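Local coordinates for Mgp-operon protein 3 (Mycoplasma pneumoniae, PDB 6RJ1) that probably helps the bacterium attach to host cells as a membrane-linked extracellular adhesin, perhaps by recognising sugars, at residues A[1-14]-A[17-31]. Residues are numbered along the deposited sequence; the frame is centred on the assembly and turned at random. Where two conformers were deposited one is given.
Sequences SLANTYLLQDHNTL and YTPFTTPLNGGLDVV
Tyr17 N donates to Tyr6 O over 2.7 Å, nearly straight at 169°, and Tyr17 O takes the amide of Tyr6 (N to O 2.9 Å) in its carbonyl plane, so the two residues form an antiparallel hydrogen-bonded pair; Tyr17 O also meets Thr5 CA, a CA-H...O contact. With CG anti to its carbonyl carbon (chi1 -79°), Tyr17 turns one ring face to Leu8, whose CD1 lies 4.0 Å from the ring centroid in a CH-pi contact. Beyond this pair 17-31 leaves the sheet in a type I turn, Thr18 to Thr21. Pro19 sets its ring against the loop of residues 1-4, with CD touching the carbonyl oxygens of Leu2 and Asn4. Leu2 CD2 sits off-centre over a face of the Phe20 ring, 3.6 Å from CE2. At the other end, Leu14 and Leu28 exchange two backbone bonds, and Thr13 and Asp29 form an antiparallel non-hydrogen-bonded pair; Thr13 CG2 comes within 3.5 Å of Gly26 O. Val30 N lies almost in line with the Asn12 C=O (N to O 2.9 Å), though its N-H is bent (147°), joining the type II' turn of 10-13 to helix 30-33. Asp29 sits at the N-cap, its OD1 taking a weak bond from Val31 N and another from Arg32 N. The Asn12 amide lies against Val31, ND2 to CG2 3.4 Å, while OD1 accepts from Leu42 N and ND2 donates to Tyr40 O, so this buried group is satisfied from strand 40-48. The three-stranded antiparallel sheet, 13-17 in the middle, lies near the protein surface: Leu14 and Leu28 touch Leu53 of strand 52-59, while Tyr6, Leu8 and Tyr17 pack on Leu933 of strand 928-933.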
ATOM      1  N   SER A   1       5.191  32.716 -19.939  1.00100.70           N
ATOM      2  CA  SER A   1       5.268  33.111 -21.345  1.00100.33           C
ATOM      3  C   SER A   1       4.082  32.541 -22.133  1.00103.38           C
ATOM      4  O   SER A   1       3.508  31.530 -21.725  1.00102.59           O
ATOM      5  CB  SER A   1       6.589  32.631 -21.949  1.00103.83           C
ATOM      6  OG  SER A   1       6.754  33.017 -23.304  1.00112.38           O
ATOM      7  N   LEU A   2       3.708  33.194 -23.250  1.00 99.34           N
ATOM      8  CA  LEU A   2       2.631  32.713 -24.116  1.00 99.15           C
ATOM      9  C   LEU A   2       3.077  31.472 -24.878  1.00104.22           C
ATOM     10  O   LEU A   2       2.266  30.577 -25.118  1.00104.28           O
ATOM     11  CB  LEU A   2       2.179  33.786 -25.104  1.00 98.98           C
ATOM     12  CG  LEU A   2       1.048  34.651 -24.632  1.00103.34           C
ATOM     13  CD1 LEU A   2       1.343  36.110 -24.903  1.00103.94           C
ATOM     14  CD2 LEU A   2      -0.259  34.201 -25.233  1.00104.22           C
ATOM     15  N   ALA A   3       4.377  31.415 -25.232  1.00100.93           N
ATOM     16  CA  ALA A   3       5.010  30.311 -25.951  1.00100.55           C
ATOM     17  C   ALA A   3       4.986  29.011 -25.136  1.00101.81           C
ATOM     18  O   ALA A   3       5.105  27.929 -25.720  1.00101.63           O
ATOM     19  CB  ALA A   3       6.438  30.686 -26.333  1.00101.47           C
ATOM     20  N   ASN A   4       4.786  29.113 -23.805  1.00 95.92           N
ATOM     21  CA  ASN A   4       4.702  27.956 -22.925  1.00 95.05           C
ATOM     22  C   ASN A   4       3.388  27.160 -23.166  1.00 95.90           C
ATOM     23  O   ASN A   4       2.407  27.720 -23.667  1.00 95.04           O
ATOM     24  CB  ASN A   4       4.942  28.359 -21.442  1.00 98.27           C
ATOM     25  CG  ASN A   4       3.750  28.597 -20.525  1.00129.63           C
ATOM     26  OD1 ASN A   4       2.632  28.939 -20.939  1.00128.99           O
ATOM     27  ND2 ASN A   4       3.985  28.450 -19.227  1.00120.66           N
ATOM     28  N   THR A   5       3.403  25.846 -22.861  1.00 90.08           N
ATOM     29  CA  THR A   5       2.271  24.935 -23.045  1.00 88.35           C
ATOM     30  C   THR A   5       2.121  24.051 -21.826  1.00 88.72           C
ATOM     31  O   THR A   5       3.114  23.752 -21.165  1.00 88.03           O
ATOM     32  CB  THR A   5       2.446  24.078 -24.315  1.00 95.32           C
ATOM     33  OG1 THR A   5       3.739  23.471 -24.299  1.00 97.33           O
ATOM     34  CG2 THR A   5       2.227  24.870 -25.613  1.00 90.49           C
ATOM     35  N   TYR A   6       0.877  23.632 -21.530  1.00 83.78           N
ATOM     36  CA  TYR A   6       0.536  22.752 -20.406  1.00 83.11           C
ATOM     37  C   TYR A   6      -0.046  21.468 -20.978  1.00 83.14           C
ATOM     38  O   TYR A   6      -0.973  21.530 -21.783  1.00 83.12           O
ATOM     39  CB  TYR A   6      -0.487  23.411 -19.451  1.00 85.18           C
ATOM     40  CG  TYR A   6      -0.096  24.786 -18.958  1.00 88.62           C
ATOM     41  CD1 TYR A   6       0.665  24.945 -17.802  1.00 90.02           C
ATOM     42  CD2 TYR A   6      -0.488  25.935 -19.645  1.00 90.58           C
ATOM     43  CE1 TYR A   6       1.042  26.213 -17.353  1.00 91.23           C
ATOM     44  CE2 TYR A   6      -0.118  27.207 -19.205  1.00 90.25           C
ATOM     45  CZ  TYR A   6       0.646  27.340 -18.056  1.00 97.01           C
ATOM     46  OH  TYR A   6       1.015  28.587 -17.615  1.00 98.08           O
ATOM     47  N   LEU A   7       0.500  20.315 -20.587  1.00 76.30           N
ATOM     48  CA  LEU A   7       0.042  19.022 -21.084  1.00 74.92           C
ATOM     49  C   LEU A   7      -1.090  18.474 -20.232  1.00 76.42           C
ATOM     50  O   LEU A   7      -0.938  18.374 -19.010  1.00 77.09           O
ATOM     51  CB  LEU A   7       1.227  18.043 -21.124  1.00 74.78           C
ATOM     52  CG  LEU A   7       1.496  17.263 -22.411  1.00 79.21           C
ATOM     53  CD1 LEU A   7       1.434  18.146 -23.632  1.00 79.52           C
ATOM     54  CD2 LEU A   7       2.860  16.618 -22.357  1.00 81.30           C
ATOM     55  N   LEU A   8      -2.228  18.136 -20.867  1.00 70.22           N
ATOM     56  CA  LEU A   8      -3.383  17.566 -20.177  1.00 69.76           C
ATOM     57  C   LEU A   8      -3.757  16.213 -20.759  1.00 73.71           C
ATOM     58  O   LEU A   8      -3.753  16.045 -21.977  1.00 73.44           O
ATOM     59  CB  LEU A   8      -4.605  18.509 -20.160  1.00 69.71           C
ATOM     60  CG  LEU A   8      -4.571  19.785 -19.276  1.00 74.49           C
ATOM     61  CD1 LEU A   8      -5.888  20.523 -19.355  1.00 74.65           C
ATOM     62  CD2 LEU A   8      -4.298  19.480 -17.806  1.00 77.48           C
ATOM     63  N   GLN A   9      -4.064  15.241 -19.884  1.00 70.26           N
ATOM     64  CA  GLN A   9      -4.453  13.903 -20.301  1.00 70.17           C
ATOM     65  C   GLN A   9      -5.957  13.767 -20.502  1.00 75.19           C
ATOM     66  O   GLN A   9      -6.742  14.368 -19.769  1.00 76.03           O
ATOM     67  CB  GLN A   9      -3.983  12.869 -19.270  1.00 71.28           C
ATOM     68  CG  GLN A   9      -3.991  11.422 -19.775  1.00 70.19           C
ATOM     69  CD  GLN A   9      -3.727  10.426 -18.678  1.00 77.22           C
ATOM     70  OE1 GLN A   9      -2.989  10.686 -17.725  1.00 69.10           O
ATOM     71  NE2 GLN A   9      -4.322   9.250 -18.796  1.00 69.72           N
ATOM     72  N   ASP A  10      -6.336  12.974 -21.511  1.00 71.52           N
ATOM     73  CA  ASP A  10      -7.685  12.525 -21.842  1.00 71.27           C
ATOM     74  C   ASP A  10      -7.492  11.099 -22.368  1.00 73.49           C
ATOM     75  O   ASP A  10      -7.185  10.897 -23.556  1.00 72.86           O
ATOM     76  CB  ASP A  10      -8.411  13.440 -22.843  1.00 73.45           C
ATOM     77  CG  ASP A  10      -9.868  13.051 -23.088  1.00 87.43           C
ATOM     78  OD1 ASP A  10     -10.447  12.318 -22.241  1.00 87.09           O
ATOM     79  OD2 ASP A  10     -10.434  13.487 -24.117  1.00 96.43           O
ATOM     80  N   HIS A  11      -7.639  10.123 -21.451  0.50 69.20           N
ATOM     81  CA  HIS A  11      -7.442   8.686 -21.625  0.50 68.88           C
ATOM     82  C   HIS A  11      -6.028   8.355 -22.162  0.50 72.06           C
ATOM     83  O   HIS A  11      -5.110   8.215 -21.350  0.50 71.73           O
ATOM     84  CB  HIS A  11      -8.566   7.998 -22.436  0.50 69.83           C
ATOM     85  CG  HIS A  11      -8.355   6.517 -22.580  0.50 73.43           C
ATOM     86  ND1 HIS A  11      -8.338   5.909 -23.822  0.50 75.13           N
ATOM     87  CD2 HIS A  11      -8.071   5.586 -21.635  0.50 75.34           C
ATOM     88  CE1 HIS A  11      -8.065   4.633 -23.593  0.50 74.66           C
ATOM     89  NE2 HIS A  11      -7.910   4.388 -22.293  0.50 75.07           N
ATOM     90  N   ASN A  12      -5.851   8.237 -23.501  1.00 67.88           N
ATOM     91  CA  ASN A  12      -4.547   7.906 -24.110  1.00 67.21           C
ATOM     92  C   ASN A  12      -3.902   9.083 -24.837  1.00 70.68           C
ATOM     93  O   ASN A  12      -2.809   8.946 -25.387  1.00 68.91           O
ATOM     94  CB  ASN A  12      -4.649   6.682 -25.035  1.00 64.43           C
ATOM     95  CG  ASN A  12      -4.861   5.355 -24.347  1.00 74.08           C
ATOM     96  OD1 ASN A  12      -4.655   5.175 -23.138  1.00 64.84           O
ATOM     97  ND2 ASN A  12      -5.275   4.383 -25.124  1.00 67.06           N
ATOM     98  N   THR A  13      -4.571  10.240 -24.809  1.00 69.05           N
ATOM     99  CA  THR A  13      -4.123  11.454 -25.471  1.00 69.57           C
ATOM    100  C   THR A  13      -3.609  12.491 -24.479  1.00 74.94           C
ATOM    101  O   THR A  13      -4.274  12.769 -23.482  1.00 75.60           O
ATOM    102  CB  THR A  13      -5.229  11.991 -26.404  1.00 72.17           C
ATOM    103  OG1 THR A  13      -5.588  10.947 -27.311  1.00 71.09           O
ATOM    104  CG2 THR A  13      -4.790  13.213 -27.198  1.00 67.82           C
ATOM    105  N   LEU A  14      -2.412  13.041 -24.764  1.00 71.17           N
ATOM    106  CA  LEU A  14      -1.772  14.114 -24.013  1.00 70.63           C
ATOM    107  C   LEU A  14      -1.826  15.337 -24.922  1.00 76.80           C
ATOM    108  O   LEU A  14      -1.128  15.376 -25.942  1.00 77.02           O
ATOM    109  CB  LEU A  14      -0.328  13.746 -23.614  1.00 69.94           C
ATOM    110  CG  LEU A  14      -0.172  12.555 -22.650  1.00 73.74           C
ATOM    111  CD1 LEU A  14       1.275  12.222 -22.431  1.00 73.90           C
ATOM    112  CD2 LEU A  14      -0.849  12.811 -21.316  1.00 72.62           C
ATOM    113  N   TYR A  17      -2.055  22.557 -24.079  1.00 77.21           N
ATOM    114  CA  TYR A  17      -2.937  23.702 -23.905  1.00 77.14           C
ATOM    115  C   TYR A  17      -2.110  24.974 -23.791  1.00 82.87           C
ATOM    116  O   TYR A  17      -1.071  24.978 -23.125  1.00 83.35           O
ATOM    117  CB  TYR A  17      -3.843  23.520 -22.677  1.00 77.20           C
ATOM    118  CG  TYR A  17      -5.023  22.611 -22.935  1.00 78.21           C
ATOM    119  CD1 TYR A  17      -4.903  21.230 -22.824  1.00 79.43           C
ATOM    120  CD2 TYR A  17      -6.262  23.131 -23.291  1.00 79.86           C
ATOM    121  CE1 TYR A  17      -5.994  20.387 -23.041  1.00 80.57           C
ATOM    122  CE2 TYR A  17      -7.358  22.299 -23.518  1.00 80.98           C
ATOM    123  CZ  TYR A  17      -7.220  20.927 -23.398  1.00 87.89           C
ATOM    124  OH  TYR A  17      -8.295  20.102 -23.630  1.00 88.29           O
ATOM    125  N   THR A  18      -2.559  26.045 -24.456  1.00 78.81           N
ATOM    126  CA  THR A  18      -1.886  27.340 -24.425  1.00 78.13           C
ATOM    127  C   THR A  18      -2.370  28.155 -23.212  1.00 83.08           C
ATOM    128  O   THR A  18      -3.457  27.866 -22.701  1.00 81.29           O
ATOM    129  CB  THR A  18      -2.143  28.102 -25.740  1.00 78.67           C
ATOM    130  OG1 THR A  18      -3.536  28.409 -25.866  1.00 78.65           O
ATOM    131  CG2 THR A  18      -1.622  27.365 -26.959  1.00 72.55           C
ATOM    132  N   PRO A  19      -1.649  29.222 -22.776  1.00 82.62           N
ATOM    133  CA  PRO A  19      -2.172  30.049 -21.674  1.00 83.26           C
ATOM    134  C   PRO A  19      -3.414  30.881 -22.078  1.00 88.90           C
ATOM    135  O   PRO A  19      -3.882  31.703 -21.300  1.00 89.44           O
ATOM    136  CB  PRO A  19      -0.961  30.892 -21.267  1.00 84.98           C
ATOM    137  CG  PRO A  19      -0.174  31.027 -22.501  1.00 89.22           C
ATOM    138  CD  PRO A  19      -0.352  29.745 -23.260  1.00 84.64           C
ATOM    139  N   PHE A  20      -3.962  30.634 -23.289  1.00 85.46           N
ATOM    140  CA  PHE A  20      -5.209  31.205 -23.791  1.00 85.42           C
ATOM    141  C   PHE A  20      -6.357  30.237 -23.455  1.00 89.95           C
ATOM    142  O   PHE A  20      -7.504  30.509 -23.806  1.00 89.24           O
ATOM    143  CB  PHE A  20      -5.149  31.384 -25.308  1.00 87.42           C
ATOM    144  CG  PHE A  20      -4.537  32.661 -25.811  1.00 89.34           C
ATOM    145  CD1 PHE A  20      -4.943  33.893 -25.311  1.00 92.85           C
ATOM    146  CD2 PHE A  20      -3.619  32.642 -26.850  1.00 92.01           C
ATOM    147  CE1 PHE A  20      -4.396  35.078 -25.803  1.00 94.40           C
ATOM    148  CE2 PHE A  20      -3.084  33.826 -27.356  1.00 95.57           C
ATOM    149  CZ  PHE A  20      -3.483  35.040 -26.839  1.00 94.16           C
ATOM    150  N   THR A  21      -6.025  29.090 -22.799  1.00 87.88           N
ATOM    151  CA  THR A  21      -6.881  27.978 -22.321  1.00 87.71           C
ATOM    152  C   THR A  21      -7.367  27.054 -23.469  1.00 90.90           C
ATOM    153  O   THR A  21      -8.185  26.159 -23.228  1.00 90.54           O
ATOM    154  CB  THR A  21      -8.056  28.453 -21.407  1.00 94.41           C
ATOM    155  OG1 THR A  21      -9.094  29.045 -22.183  1.00 94.92           O
ATOM    156  CG2 THR A  21      -7.612  29.417 -20.310  1.00 92.99           C
ATOM    157  N   THR A  22      -6.833  27.239 -24.691  1.00 86.40           N
ATOM    158  CA  THR A  22      -7.230  26.432 -25.846  1.00 85.78           C
ATOM    159  C   THR A  22      -6.154  25.420 -26.250  1.00 88.80           C
ATOM    160  O   THR A  22      -4.963  25.749 -26.197  1.00 88.38           O
ATOM    161  CB  THR A  22      -7.580  27.321 -27.036  1.00 94.04           C
ATOM    162  OG1 THR A  22      -6.454  28.137 -27.339  1.00 92.75           O
ATOM    163  CG2 THR A  22      -8.816  28.170 -26.794  1.00 94.20           C
ATOM    164  N   PRO A  23      -6.548  24.206 -26.714  1.00 84.16           N
ATOM    165  CA  PRO A  23      -5.534  23.240 -27.167  1.00 83.60           C
ATOM    166  C   PRO A  23      -4.824  23.705 -28.438  1.00 87.01           C
ATOM    167  O   PRO A  23      -5.458  24.253 -29.346  1.00 87.24           O
ATOM    168  CB  PRO A  23      -6.336  21.960 -27.392  1.00 85.41           C
ATOM    169  CG  PRO A  23      -7.719  22.409 -27.638  1.00 89.82           C
ATOM    170  CD  PRO A  23      -7.914  23.657 -26.848  1.00 85.40           C
ATOM    171  N   LEU A  24      -3.499  23.527 -28.478  1.00 82.16           N
ATOM    172  CA  LEU A  24      -2.655  23.924 -29.599  1.00 81.17           C
ATOM    173  C   LEU A  24      -2.840  22.981 -30.786  1.00 84.79           C
ATOM    174  O   LEU A  24      -2.871  23.446 -31.925  1.00 84.80           O
ATOM    175  CB  LEU A  24      -1.187  24.008 -29.143  1.00 80.92           C
ATOM    176  CG  LEU A  24      -0.169  24.700 -30.057  1.00 84.99           C
ATOM    177  CD1 LEU A  24      -0.635  26.099 -30.507  1.00 84.16           C
ATOM    178  CD2 LEU A  24       1.172  24.787 -29.367  1.00 87.65           C
ATOM    179  N   ASN A  25      -2.990  21.667 -30.515  1.00 80.62           N
ATOM    180  CA  ASN A  25      -3.223  20.616 -31.513  1.00 80.20           C
ATOM    181  C   ASN A  25      -4.049  19.478 -30.905  1.00 85.34           C
ATOM    182  O   ASN A  25      -4.303  19.491 -29.698  1.00 86.33           O
ATOM    183  CB  ASN A  25      -1.904  20.113 -32.149  1.00 76.96           C
ATOM    184  CG  ASN A  25      -0.872  19.588 -31.179  1.00 89.75           C
ATOM    185  OD1 ASN A  25      -1.107  18.645 -30.414  1.00 81.59           O
ATOM    186  ND2 ASN A  25       0.316  20.167 -31.217  1.00 79.09           N
ATOM    187  N   GLY A  26      -4.430  18.502 -31.738  1.00 81.52           N
ATOM    188  CA  GLY A  26      -5.230  17.335 -31.360  1.00 81.28           C
ATOM    189  C   GLY A  26      -4.664  16.430 -30.275  1.00 84.31           C
ATOM    190  O   GLY A  26      -5.345  15.495 -29.835  1.00 84.23           O
ATOM    191  N   GLY A  27      -3.424  16.693 -29.864  1.00 79.43           N
ATOM    192  CA  GLY A  27      -2.741  15.933 -28.827  1.00 78.60           C
ATOM    193  C   GLY A  27      -2.068  14.674 -29.321  1.00 80.40           C
ATOM    194  O   GLY A  27      -2.288  14.235 -30.456  1.00 79.90           O
ATOM    195  N   LEU A  28      -1.261  14.064 -28.457  1.00 74.94           N
ATOM    196  CA  LEU A  28      -0.523  12.855 -28.788  1.00 73.10           C
ATOM    197  C   LEU A  28      -1.234  11.601 -28.261  1.00 75.60           C
ATOM    198  O   LEU A  28      -1.381  11.459 -27.048  1.00 74.84           O
ATOM    199  CB  LEU A  28       0.913  12.988 -28.224  1.00 72.57           C
ATOM    200  CG  LEU A  28       1.790  11.731 -28.134  1.00 75.99           C
ATOM    201  CD1 LEU A  28       2.564  11.503 -29.412  1.00 75.88           C
ATOM    202  CD2 LEU A  28       2.724  11.817 -26.951  1.00 75.79           C
ATOM    203  N   ASP A  29      -1.655  10.686 -29.174  1.00 71.16           N
ATOM    204  CA  ASP A  29      -2.254   9.407 -28.788  1.00 70.14           C
ATOM    205  C   ASP A  29      -1.085   8.471 -28.571  1.00 74.05           C
ATOM    206  O   ASP A  29      -0.555   7.886 -29.519  1.00 74.28           O
ATOM    207  CB  ASP A  29      -3.231   8.846 -29.837  1.00 71.52           C
ATOM    208  CG  ASP A  29      -4.018   7.603 -29.401  1.00 80.14           C
ATOM    209  OD1 ASP A  29      -3.495   6.813 -28.567  1.00 78.10           O
ATOM    210  OD2 ASP A  29      -5.148   7.419 -29.892  1.00 89.94           O
ATOM    211  N   VAL A  30      -0.663   8.385 -27.311  1.00 69.98           N
ATOM    212  CA  VAL A  30       0.477   7.628 -26.811  1.00 69.82           C
ATOM    213  C   VAL A  30       0.485   6.167 -27.323  1.00 74.98           C
ATOM    214  O   VAL A  30       1.528   5.696 -27.785  1.00 75.93           O
ATOM    215  CB  VAL A  30       0.510   7.763 -25.265  1.00 73.63           C
ATOM    216  CG1 VAL A  30       1.401   6.728 -24.607  1.00 73.46           C
ATOM    217  CG2 VAL A  30       0.935   9.167 -24.852  1.00 73.38           C
ATOM    218  N   VAL A  31      -0.680   5.489 -27.302  1.00 70.70           N
ATOM    219  CA  VAL A  31      -0.836   4.095 -27.732  1.00 69.87           C
ATOM    220  C   VAL A  31      -0.682   3.957 -29.269  1.00 74.82           C
ATOM    221  O   VAL A  31       0.086   3.096 -29.718  1.00 74.31           O
ATOM    222  CB  VAL A  31      -2.143   3.473 -27.164  1.00 73.01           C
ATOM    223  CG1 VAL A  31      -2.439   2.102 -27.766  1.00 72.89           C
ATOM    224  CG2 VAL A  31      -2.072   3.375 -25.648  1.00 72.54           C
TER